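Local coordinates for acyl-[acyl-carrier-protein]--UDP-N-acetylglucosamine O-acyltransferase (Helicobacter pylori, PDB 1J2Z) that transfers a (3R)-hydroxyacyl chain from acyl carrier protein to UDP-N-acetylglucosamine, the first step on the way to lipid IV(A) and lipid A, at residues A[181-184]-A[189-192]; A[44-49]-A[56-61]; A[197-200]-A[206-209]; A[230-235]-A[243-248]. All blocks are in the same frame, centred on the assembly; numbering follows the deposited sequence.

Contact 1 of 4, residues A[181-184]-A[189-192]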
loop_
_atom_site.group_PDB
_atom_site.type_symbol
_atom_site.label_atom_id
_atom_site.label_comp_id
_atom_site.label_asym_id
_atom_site.label_seq_id
_atom_site.Cartn_x
_atom_site.Cartn_y
_atom_site.Cartn_z
ATOM N N CYS A 181 -21.783 7.090 -12.402
ATOM C CA CYS A 181 -20.748 6.862 -13.405
ATOM C C CYS A 181 -19.665 5.900 -12.938
ATOM O O CYS A 181 -19.395 5.784 -11.747
ATOM C CB CYS A 181 -20.079 8.180 -13.795
ATOM S SG CYS A 181 -21.166 9.331 -14.617
ATOM N N THR A 182 -19.055 5.203 -13.890
ATOM C CA THR A 182 -17.971 4.281 -13.585
ATOM C C THR A 182 -16.704 4.961 -14.090
ATOM O O THR A 182 -16.690 5.524 -15.183
ATOM C CB THR A 182 -18.144 2.935 -14.306
ATOM O OG1 THR A 182 -18.193 3.151 -15.721
ATOM C CG2 THR A 182 -19.416 2.258 -13.854
ATOM N N VAL A 183 -15.650 4.915 -13.287
ATOM C CA VAL A 183 -14.385 5.549 -13.637
ATOM C C VAL A 183 -13.231 4.552 -13.600
ATOM O O VAL A 183 -13.289 3.546 -12.893
ATOM C CB VAL A 183 -14.080 6.708 -12.667
ATOM C CG1 VAL A 183 -12.747 7.356 -13.012
ATOM C CG2 VAL A 183 -15.197 7.735 -12.735
ATOM N N GLU A 184 -12.180 4.848 -14.360
ATOM C CA GLU A 184 -11.012 3.978 -14.425
ATOM C C GLU A 184 -9.842 4.672 -15.123
ATOM O O GLU A 184 -10.043 5.600 -15.907
ATOM C CB GLU A 184 -11.383 2.701 -15.179
ATOM C CG GLU A 184 -10.252 1.712 -15.373
ATOM C CD GLU A 184 -10.719 0.436 -16.052
ATOM O OE1 GLU A 184 -11.203 0.512 -17.202
ATOM O OE2 GLU A 184 -10.605 -0.642 -15.429
ATOM N N PHE A 189 -10.898 8.633 -15.895
ATOM C CA PHE A 189 -11.921 9.250 -16.741
ATOM C C PHE A 189 -13.187 8.388 -16.696
ATOM O O PHE A 189 -13.134 7.225 -16.294
ATOM C CB PHE A 189 -11.418 9.362 -18.185
ATOM C CG PHE A 189 -11.039 8.041 -18.799
ATOM C CD1 PHE A 189 -12.013 7.189 -19.313
ATOM C CD2 PHE A 189 -9.709 7.634 -18.836
ATOM C CE1 PHE A 189 -11.666 5.948 -19.852
ATOM C CE2 PHE A 189 -9.352 6.394 -19.372
ATOM C CZ PHE A 189 -10.334 5.550 -19.882
ATOM N N ILE A 190 -14.317 8.957 -17.109
ATOM C CA ILE A 190 -15.589 8.235 -17.102
ATOM C C ILE A 190 -15.716 7.289 -18.293
ATOM O O ILE A 190 -15.596 7.708 -19.441
ATOM C CB ILE A 190 -16.780 9.225 -17.105
ATOM C CG1 ILE A 190 -16.696 10.132 -15.872
ATOM C CG2 ILE A 190 -18.100 8.460 -17.117
ATOM C CD1 ILE A 190 -17.713 11.251 -15.855
ATOM N N ARG A 191 -15.970 6.013 -18.010
ATOM C CA ARG A 191 -16.093 4.996 -19.052
ATOM C C ARG A 191 -17.523 4.576 -19.346
ATOM O O ARG A 191 -17.761 3.758 -20.233
ATOM C CB ARG A 191 -15.296 3.747 -18.670
ATOM C CG ARG A 191 -13.799 3.943 -18.630
ATOM C CD ARG A 191 -13.069 2.707 -18.105
ATOM N NE ARG A 191 -13.311 1.504 -18.902
ATOM C CZ ARG A 191 -14.359 0.696 -18.757
ATOM N NH1 ARG A 191 -15.280 0.948 -17.837
ATOM N NH2 ARG A 191 -14.482 -0.373 -19.531
ATOM N N GLY A 192 -18.472 5.121 -18.597
ATOM C CA GLY A 192 -19.860 4.762 -18.811
ATOM C C GLY A 192 -20.650 4.884 -17.528
ATOM O O GLY A 192 -20.239 5.598 -16.611
#
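Gly192 O is gripped from three sources on the opposite strand. Thr182 N gives a nearly straight hydrogen bond of 3.0 Å to Gly192 O, Thr182 OG1 adds a weak one, and the CA-H of Cys181 makes a longer contact. Thr182 reaches it because its hydroxyl stands between the backbone N and the carbonyl carbon (chi1 59°). The rest is an antiparallel hairpin: Arg191 N bonds to Thr182 O at 3.0 Å, and Glu184 and Phe189 form a hydrogen-bonded pair. On the face with Thr182, Glu184 and Phe189, a salt bridge joins Glu184 OE1 to Arg191 NE at 2.9 Å. The extended glutamate runs across the arginine, whose chain bends at chi3, so the oxygen lies over a guanidinium face with the two planes 74° apart; the attraction is between charges, and no N-H aims at the oxygen. Glu184 O itself sits 3.5 Å above the Phe189 ring plane, toward the rim. On the other face Val183 CG2 meets Ile190 CG1 at 4.2 Å. The hairpin extends one sheet of the beta-helix: strand 181-184 runs parallel to strand 166-167, while strand 189-191, bonded to Tyr257 and Ser259 through Ile190, leads round a corner to helix 195-201.

Contact 2 of 4, residues A[44-49]-A[56-61]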
loop_
_atom_site.group_PDB
_atom_site.type_symbol
_atom_site.label_atom_id
_atom_site.label_comp_id
_atom_site.label_asym_id
_atom_site.label_seq_id
_atom_site.Cartn_x
_atom_site.Cartn_y
_atom_site.Cartn_z
ATOM N N VAL A 44 -6.807 -1.749 18.829
ATOM C CA VAL A 44 -7.348 -0.655 18.034
ATOM C C VAL A 44 -6.921 0.629 18.754
ATOM O O VAL A 44 -6.972 0.704 19.986
ATOM C CB VAL A 44 -8.894 -0.696 17.951
ATOM C CG1 VAL A 44 -9.414 0.592 17.317
ATOM C CG2 VAL A 44 -9.346 -1.899 17.127
ATOM N N THR A 45 -6.472 1.627 17.998
ATOM C CA THR A 45 -6.072 2.889 18.605
ATOM C C THR A 45 -7.069 3.983 18.240
ATOM O O THR A 45 -7.269 4.281 17.065
ATOM C CB THR A 45 -4.677 3.339 18.137
ATOM O OG1 THR A 45 -3.692 2.399 18.583
ATOM C CG2 THR A 45 -4.346 4.720 18.699
ATOM N N LEU A 46 -7.693 4.574 19.254
ATOM C CA LEU A 46 -8.656 5.645 19.043
ATOM C C LEU A 46 -8.182 6.873 19.817
ATOM O O LEU A 46 -8.111 6.850 21.044
ATOM C CB LEU A 46 -10.039 5.206 19.539
ATOM C CG LEU A 46 -10.588 3.904 18.944
ATOM C CD1 LEU A 46 -11.955 3.590 19.543
ATOM C CD2 LEU A 46 -10.696 4.043 17.435
ATOM N N GLN A 47 -7.847 7.937 19.093
ATOM C CA GLN A 47 -7.370 9.176 19.698
ATOM C C GLN A 47 -8.224 10.362 19.241
ATOM O O GLN A 47 -9.153 10.207 18.450
ATOM C CB GLN A 47 -5.914 9.437 19.287
ATOM C CG GLN A 47 -4.921 8.320 19.605
ATOM C CD GLN A 47 -4.586 8.220 21.085
ATOM O OE1 GLN A 47 -5.327 7.630 21.868
ATOM N NE2 GLN A 47 -3.464 8.810 21.474
ATOM N N GLY A 48 -7.890 11.551 19.731
ATOM C CA GLY A 48 -8.623 12.745 19.345
ATOM C C GLY A 48 -10.095 12.741 19.715
ATOM O O GLY A 48 -10.558 11.893 20.478
ATOM N N HIS A 49 -10.830 13.699 19.158
ATOM C CA HIS A 49 -12.258 13.851 19.415
ATOM C C HIS A 49 -12.978 12.993 18.394
ATOM O O HIS A 49 -13.456 13.482 17.369
ATOM C CB HIS A 49 -12.634 15.326 19.269
ATOM C CG HIS A 49 -11.665 16.245 19.942
ATOM N ND1 HIS A 49 -11.507 16.285 21.310
ATOM C CD2 HIS A 49 -10.745 17.100 19.434
ATOM C CE1 HIS A 49 -10.531 17.120 21.616
ATOM N NE2 HIS A 49 -10.052 17.628 20.495
ATOM N N THR A 56 -20.682 -0.353 15.030
ATOM C CA THR A 56 -19.534 -0.337 14.134
ATOM C C THR A 56 -18.473 -1.282 14.693
ATOM O O THR A 56 -18.288 -1.370 15.908
ATOM C CB THR A 56 -18.978 1.088 13.972
ATOM O OG1 THR A 56 -19.831 1.812 13.079
ATOM C CG2 THR A 56 -17.557 1.065 13.412
ATOM N N GLU A 57 -17.805 -2.014 13.806
ATOM C CA GLU A 57 -16.770 -2.959 14.218
ATOM C C GLU A 57 -15.446 -2.567 13.575
ATOM O O GLU A 57 -15.386 -2.303 12.376
ATOM C CB GLU A 57 -17.158 -4.380 13.803
ATOM C CG GLU A 57 -16.188 -5.460 14.259
ATOM C CD GLU A 57 -16.646 -6.855 13.857
ATOM O OE1 GLU A 57 -15.985 -7.834 14.247
ATOM O OE2 GLU A 57 -17.666 -6.972 13.147
ATOM N N ILE A 58 -14.391 -2.527 14.384
ATOM C CA ILE A 58 -13.072 -2.133 13.908
ATOM C C ILE A 58 -12.048 -3.225 14.207
ATOM O O ILE A 58 -11.915 -3.665 15.349
ATOM C CB ILE A 58 -12.648 -0.819 14.584
ATOM C CG1 ILE A 58 -13.725 0.242 14.323
ATOM C CG2 ILE A 58 -11.281 -0.376 14.068
ATOM C CD1 ILE A 58 -13.526 1.535 15.077
ATOM N N PHE A 59 -11.321 -3.644 13.174
ATOM C CA PHE A 59 -10.334 -4.712 13.299
ATOM C C PHE A 59 -8.947 -4.293 13.807
ATOM O O PHE A 59 -8.620 -3.109 13.850
ATOM C CB PHE A 59 -10.243 -5.456 11.965
ATOM C CG PHE A 59 -11.448 -6.319 11.685
ATOM C CD1 PHE A 59 -12.686 -5.742 11.403
ATOM C CD2 PHE A 59 -11.355 -7.707 11.740
ATOM C CE1 PHE A 59 -13.818 -6.535 11.180
ATOM C CE2 PHE A 59 -12.476 -8.516 11.519
ATOM C CZ PHE A 59 -13.712 -7.930 11.238
ATOM N N PRO A 60 -8.108 -5.275 14.189
ATOM C CA PRO A 60 -6.760 -5.032 14.712
ATOM C C PRO A 60 -5.852 -4.049 13.991
ATOM O O PRO A 60 -5.786 -4.010 12.767
ATOM C CB PRO A 60 -6.145 -6.433 14.755
ATOM C CG PRO A 60 -7.330 -7.310 15.009
ATOM C CD PRO A 60 -8.358 -6.726 14.071
ATOM N N PHE A 61 -5.148 -3.257 14.792
ATOM C CA PHE A 61 -4.180 -2.289 14.308
ATOM C C PHE A 61 -4.707 -1.139 13.465
ATOM O O PHE A 61 -3.957 -0.534 12.697
ATOM C CB PHE A 61 -3.067 -3.030 13.567
ATOM C CG PHE A 61 -2.433 -4.134 14.387
ATOM C CD1 PHE A 61 -2.158 -5.372 13.817
ATOM C CD2 PHE A 61 -2.121 -3.931 15.729
ATOM C CE1 PHE A 61 -1.579 -6.396 14.575
ATOM C CE2 PHE A 61 -1.542 -4.947 16.497
ATOM C CZ PHE A 61 -1.273 -6.180 15.920
#
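Val44 and Ile58 meet at about a right angle inside the left-handed parallel beta-helix, the prism-shaped fold of the hexapeptide-repeat acyltransferases. Strands 45-46 and 57-58 belong to different sheets of the prism, and the side chains reach each other through its buried interior. Ile58 leaves its backbone toward the other segment. Its CG1 lies beside the backbone N (chi1 -56°), which leaves the branch methyl CG2 anti to that N and facing the forked end of the valine: CG2 of Ile58 is 3.9 Å from CG1 of Val44 and just as near its CG2. Leu46 joins more loosely, the end of its side chain coming closer than its base, with Leu46 CD2 at 4.5 Å from Ile58 CD1. Leu40 and Leu64, on the strands 39-40 and 63-64, both touch Leu46 and Ile58, so the four side chains form one apolar cluster. Neighbouring subunits come close here: Phe61 meets Phe61 of each of the other two subunits edge-to-face, and Thr45 OG1 is hydrogen-bonded to Asn42 OD1 of the third subunit. Where the second segment leaves its strand for the turn, Val44 CG2 packs against two successive carbonyls, lying 3.6 Å from Ile58 O and 3.6 Å from Phe59 O.

Contact 3 of 4, residues A[197-200]-A[206-209]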
loop_
_atom_site.group_PDB
_atom_site.type_symbol
_atom_site.label_atom_id
_atom_site.label_comp_id
_atom_site.label_asym_id
_atom_site.label_seq_id
_atom_site.Cartn_x
_atom_site.Cartn_y
_atom_site.Cartn_z
ATOM N N ARG A 197 -25.477 -0.786 -10.390
ATOM C CA ARG A 197 -25.945 -0.027 -9.238
ATOM C C ARG A 197 -27.309 0.596 -9.508
ATOM O O ARG A 197 -28.210 0.531 -8.671
ATOM C CB ARG A 197 -24.956 1.086 -8.896
ATOM C CG ARG A 197 -25.400 1.950 -7.732
ATOM C CD ARG A 197 -24.724 1.516 -6.450
ATOM N NE ARG A 197 -24.947 0.109 -6.149
ATOM C CZ ARG A 197 -24.278 -0.562 -5.217
ATOM N NH1 ARG A 197 -23.349 0.056 -4.501
ATOM N NH2 ARG A 197 -24.538 -1.844 -4.998
ATOM N N MET A 198 -27.454 1.213 -10.679
ATOM C CA MET A 198 -28.714 1.852 -11.039
ATOM C C MET A 198 -29.862 0.849 -11.052
ATOM O O MET A 198 -30.978 1.176 -10.654
ATOM C CB MET A 198 -28.605 2.517 -12.415
ATOM C CG MET A 198 -27.480 3.532 -12.533
ATOM S SD MET A 198 -27.531 4.429 -14.098
ATOM C CE MET A 198 -26.977 3.174 -15.218
ATOM N N ARG A 199 -29.580 -0.370 -11.501
ATOM C CA ARG A 199 -30.599 -1.412 -11.583
ATOM C C ARG A 199 -31.192 -1.825 -10.243
ATOM O O ARG A 199 -32.303 -2.353 -10.188
ATOM C CB ARG A 199 -30.038 -2.648 -12.296
ATOM C CG ARG A 199 -29.814 -2.451 -13.790
ATOM C CD ARG A 199 -29.391 -3.749 -14.461
ATOM N NE ARG A 199 -28.108 -4.232 -13.956
ATOM C CZ ARG A 199 -27.550 -5.383 -14.314
ATOM N NH1 ARG A 199 -28.161 -6.177 -15.182
ATOM N NH2 ARG A 199 -26.376 -5.737 -13.808
ATOM N N GLN A 200 -30.463 -1.594 -9.158
ATOM C CA GLN A 200 -30.988 -1.960 -7.850
ATOM C C GLN A 200 -31.627 -0.775 -7.144
ATOM O O GLN A 200 -32.487 -0.953 -6.289
ATOM C CB GLN A 200 -29.889 -2.563 -6.964
ATOM C CG GLN A 200 -28.681 -1.679 -6.741
ATOM C CD GLN A 200 -27.833 -2.147 -5.574
ATOM O OE1 GLN A 200 -28.196 -1.953 -4.410
ATOM N NE2 GLN A 200 -26.704 -2.781 -5.877
ATOM N N ASP A 206 -36.220 5.606 -15.580
ATOM C CA ASP A 206 -35.280 6.626 -15.139
ATOM C C ASP A 206 -33.850 6.315 -15.562
ATOM O O ASP A 206 -33.056 7.223 -15.797
ATOM C CB ASP A 206 -35.369 6.795 -13.622
ATOM C CG ASP A 206 -36.753 7.226 -13.170
ATOM O OD1 ASP A 206 -37.301 8.184 -13.762
ATOM O OD2 ASP A 206 -37.291 6.614 -12.224
ATOM N N ILE A 207 -33.524 5.033 -15.669
ATOM C CA ILE A 207 -32.186 4.647 -16.082
ATOM C C ILE A 207 -31.965 5.098 -17.524
ATOM O O ILE A 207 -30.888 5.592 -17.868
ATOM C CB ILE A 207 -31.985 3.122 -15.964
ATOM C CG1 ILE A 207 -32.051 2.713 -14.488
ATOM C CG2 ILE A 207 -30.642 2.719 -16.564
ATOM C CD1 ILE A 207 -31.891 1.222 -14.247
ATOM N N ASP A 208 -32.992 4.940 -18.359
ATOM C CA ASP A 208 -32.910 5.352 -19.760
ATOM C C ASP A 208 -32.734 6.864 -19.826
ATOM O O ASP A 208 -31.909 7.378 -20.584
ATOM C CB ASP A 208 -34.185 4.975 -20.523
ATOM C CG ASP A 208 -34.419 3.483 -20.577
ATOM O OD1 ASP A 208 -33.472 2.742 -20.909
ATOM O OD2 ASP A 208 -35.558 3.052 -20.296
ATOM N N PHE A 209 -33.528 7.570 -19.028
ATOM C CA PHE A 209 -33.472 9.021 -18.983
ATOM C C PHE A 209 -32.062 9.502 -18.657
ATOM O O PHE A 209 -31.551 10.426 -19.290
ATOM C CB PHE A 209 -34.467 9.544 -17.943
ATOM C CG PHE A 209 -34.440 11.036 -17.771
ATOM C CD1 PHE A 209 -33.511 11.636 -16.927
ATOM C CD2 PHE A 209 -35.331 11.843 -18.470
ATOM C CE1 PHE A 209 -33.471 13.019 -16.780
ATOM C CE2 PHE A 209 -35.299 13.228 -18.330
ATOM C CZ PHE A 209 -34.368 13.816 -17.484
#
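Met198 and Ile207 mark the closest approach of two helical segments, their CA atoms 6.7 Å apart. Both segments are interior pieces of helices, 195-201 and 204-217, which follow each other after a break of only two residues. Within the first, Gln200 N is hydrogen-bonded to Arg197 O at 3.1 Å, a link spanning three residues. Ile207 has the larger share of the surface buried between the segments. Its CD1 reaches all the way to the opposite backbone: Ile207 CD1 lies 3.7 Å from Met198 O and 3.9 Å from Arg199 N, resting against the peptide that joins those two residues. The other branch, CG2, faces the methionine. The Met198 chain bends at chi3 (-73°, about CG-SD), and the terminal methyl CE ends 3.9 Å from Ile207 CG2. The two side chains pass each other at a slant.

Helices 195-201 and 204-217 open the C-terminal helical part of LpxA, which comes after the beta-helix in the chain. Met198 is also packed on Tyr180 and Leu193, so it ties the first helix to the chain leading into and out of the hairpin. Ile207 points toward helix 195-201, while Asp206 and Phe209 of the same helix touch Phe240 and Val241 of helix 239-250. The aliphatic stem of the exposed Arg199 borders the isoleucine end methyl, with Arg199 CG 4.2 Å from Ile207 CD1, before the rest of the side chain leads away from helix 204-217.

Contact 4 of 4, residues A[230-235]-A[243-248]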
loop_
_atom_site.group_PDB
_atom_site.type_symbol
_atom_site.label_atom_id
_atom_site.label_comp_id
_atom_site.label_asym_id
_atom_site.label_seq_id
_atom_site.Cartn_x
_atom_site.Cartn_y
_atom_site.Cartn_z
ATOM N N LEU A 230 -28.693 24.560 -19.157
ATOM C CA LEU A 230 -29.816 24.436 -20.076
ATOM C C LEU A 230 -30.693 23.262 -19.675
ATOM O O LEU A 230 -31.915 23.306 -19.812
ATOM C CB LEU A 230 -29.316 24.234 -21.508
ATOM C CG LEU A 230 -28.770 25.478 -22.210
ATOM C CD1 LEU A 230 -28.139 25.089 -23.541
ATOM C CD2 LEU A 230 -29.907 26.473 -22.425
ATOM N N GLU A 231 -30.057 22.211 -19.175
ATOM C CA GLU A 231 -30.763 21.011 -18.755
ATOM C C GLU A 231 -31.680 21.317 -17.571
ATOM O O GLU A 231 -32.770 20.756 -17.454
ATOM C CB GLU A 231 -29.748 19.935 -18.376
ATOM C CG GLU A 231 -30.221 18.522 -18.616
ATOM C CD GLU A 231 -30.630 18.291 -20.056
ATOM O OE1 GLU A 231 -29.855 18.645 -20.966
ATOM O OE2 GLU A 231 -31.729 17.749 -20.278
ATOM N N LEU A 232 -31.229 22.209 -16.697
ATOM C CA LEU A 232 -32.004 22.600 -15.527
ATOM C C LEU A 232 -33.202 23.457 -15.936
ATOM O O LEU A 232 -34.223 23.487 -15.245
ATOM C CB LEU A 232 -31.116 23.375 -14.554
ATOM C CG LEU A 232 -30.047 22.544 -13.842
ATOM C CD1 LEU A 232 -28.981 23.460 -13.264
ATOM C CD2 LEU A 232 -30.698 21.697 -12.751
ATOM N N GLU A 233 -33.068 24.151 -17.061
ATOM C CA GLU A 233 -34.139 24.996 -17.570
ATOM C C GLU A 233 -35.207 24.145 -18.250
ATOM O O GLU A 233 -36.395 24.266 -17.947
ATOM C CB GLU A 233 -33.582 26.014 -18.570
ATOM C CG GLU A 233 -32.722 27.101 -17.942
ATOM C CD GLU A 233 -32.086 28.019 -18.975
ATOM O OE1 GLU A 233 -32.818 28.557 -19.833
ATOM O OE2 GLU A 233 -30.851 28.208 -18.923
ATOM N N GLU A 234 -34.775 23.280 -19.162
ATOM C CA GLU A 234 -35.692 22.418 -19.896
ATOM C C GLU A 234 -36.300 21.315 -19.038
ATOM O O GLU A 234 -37.162 20.570 -19.500
ATOM C CB GLU A 234 -34.978 21.796 -21.100
ATOM C CG GLU A 234 -34.410 22.816 -22.080
ATOM C CD GLU A 234 -33.894 22.180 -23.361
ATOM O OE1 GLU A 234 -33.034 21.275 -23.278
ATOM O OE2 GLU A 234 -34.348 22.589 -24.452
ATOM N N HIS A 235 -35.857 21.210 -17.791
ATOM C CA HIS A 235 -36.377 20.186 -16.892
ATOM C C HIS A 235 -36.350 20.656 -15.446
ATOM O O HIS A 235 -35.805 19.976 -14.574
ATOM C CB HIS A 235 -35.559 18.901 -17.022
ATOM C CG HIS A 235 -35.579 18.308 -18.395
ATOM N ND1 HIS A 235 -36.737 17.870 -18.999
ATOM C CD2 HIS A 235 -34.582 18.078 -19.281
ATOM C CE1 HIS A 235 -36.454 17.393 -20.198
ATOM N NE2 HIS A 235 -35.153 17.508 -20.394
ATOM N N GLU A 243 -30.136 16.588 -9.418
ATOM C CA GLU A 243 -29.046 15.911 -8.729
ATOM C C GLU A 243 -27.750 15.930 -9.533
ATOM O O GLU A 243 -26.683 16.234 -9.007
ATOM C CB GLU A 243 -29.447 14.464 -8.453
ATOM C CG GLU A 243 -28.464 13.692 -7.610
ATOM C CD GLU A 243 -28.954 12.291 -7.311
ATOM O OE1 GLU A 243 -28.288 11.587 -6.519
ATOM O OE2 GLU A 243 -30.003 11.894 -7.869
ATOM N N ILE A 244 -27.859 15.609 -10.817
ATOM C CA ILE A 244 -26.701 15.556 -11.700
ATOM C C ILE A 244 -26.153 16.918 -12.117
ATOM O O ILE A 244 -24.957 17.178 -11.986
ATOM C CB ILE A 244 -27.039 14.733 -12.960
ATOM C CG1 ILE A 244 -27.321 13.287 -12.553
ATOM C CG2 ILE A 244 -25.901 14.805 -13.966
ATOM C CD1 ILE A 244 -27.787 12.395 -13.674
ATOM N N CYS A 245 -27.025 17.788 -12.608
ATOM C CA CYS A 245 -26.593 19.102 -13.064
ATOM C C CYS A 245 -26.117 20.050 -11.969
ATOM O O CYS A 245 -25.158 20.798 -12.170
ATOM C CB CYS A 245 -27.707 19.750 -13.886
ATOM S SG CYS A 245 -28.107 18.780 -15.349
ATOM N N SER A 246 -26.769 20.034 -10.811
ATOM C CA SER A 246 -26.335 20.922 -9.735
ATOM C C SER A 246 -24.964 20.458 -9.250
ATOM O O SER A 246 -24.130 21.271 -8.847
ATOM C CB SER A 246 -27.337 20.907 -8.576
ATOM O OG SER A 246 -27.340 19.654 -7.926
ATOM N N PHE A 247 -24.731 19.148 -9.291
ATOM C CA PHE A 247 -23.439 18.598 -8.876
ATOM C C PHE A 247 -22.361 19.166 -9.797
ATOM O O PHE A 247 -21.333 19.674 -9.343
ATOM C CB PHE A 247 -23.437 17.070 -8.992
ATOM C CG PHE A 247 -22.116 16.438 -8.637
ATOM C CD1 PHE A 247 -21.732 16.297 -7.309
ATOM C CD2 PHE A 247 -21.240 16.018 -9.636
ATOM C CE1 PHE A 247 -20.497 15.749 -6.976
ATOM C CE2 PHE A 247 -19.997 15.468 -9.315
ATOM C CZ PHE A 247 -19.626 15.334 -7.983
ATOM N N ILE A 248 -22.620 19.078 -11.096
ATOM C CA ILE A 248 -21.703 19.566 -12.117
ATOM C C ILE A 248 -21.380 21.049 -11.983
ATOM O O ILE A 248 -20.213 21.438 -12.025
ATOM C CB ILE A 248 -22.277 19.300 -13.529
ATOM C CG1 ILE A 248 -22.263 17.798 -13.812
ATOM C CG2 ILE A 248 -21.477 20.058 -14.578
ATOM C CD1 ILE A 248 -22.972 17.401 -15.104
#
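Glu231, whose CB lies 3.6 Å from Cys245 SG, sends its carboxylate the other way, to the edge of the His235 ring: OE2 lies there in the ring plane. One face of that imidazole carries Glu234 CB, displaced toward the rim, though Glu234 is poorly ordered. On the second helix the Phe247 ring is engaged by Arg160 in a cation-pi interaction, well away from the interface. Across the interface the meeting is made by aliphatic carbons and a sulfur, not by rings or the carboxylate. Cys245 points at helix 224-234 and divides its contacts: the sulfur goes to the glutamate stem, with CG of Glu231 at 3.9 Å from SG, while its CB faces the branch point of a leucine, Leu232 CG being 3.6 Å away. With SG anti to the carbonyl carbon (chi1 -61°), the thiol is directed at Glu231 rather than at Leu232. Helices 224-234 and 239-250 are consecutive in the C-terminal helical part, and Val241 of the latter also touches both Glu231 and Leu232. Chemically, this is an apolar junction in which a buried glutamate uses only its aliphatic stem across the interface; its charge is met by a salt bridge from OE2 to Arg216 NH1, which probably favours the ionised form.

From the N terminus, contact 2 comes first: it closes part of one coil, joining two faces of the beta-helix by way of the intervening strand 49-52. Some 120 residues of further coils follow before contact 1 closes a four-residue hairpin loop at the far end of one of the same sheets, its centre about 33 Å from that of contact 2. Strand 189-191 then leads to helix 195-201, where contact 3 closes the short break between the first two helices. Contact 4 does likewise for the last two. All four are in series, none nested or crossing. Contacts 3 and 4, nearest atoms about 5 Å apart, hold successive helix pairs, while contact 1 marks the passage from beta-helix to helices.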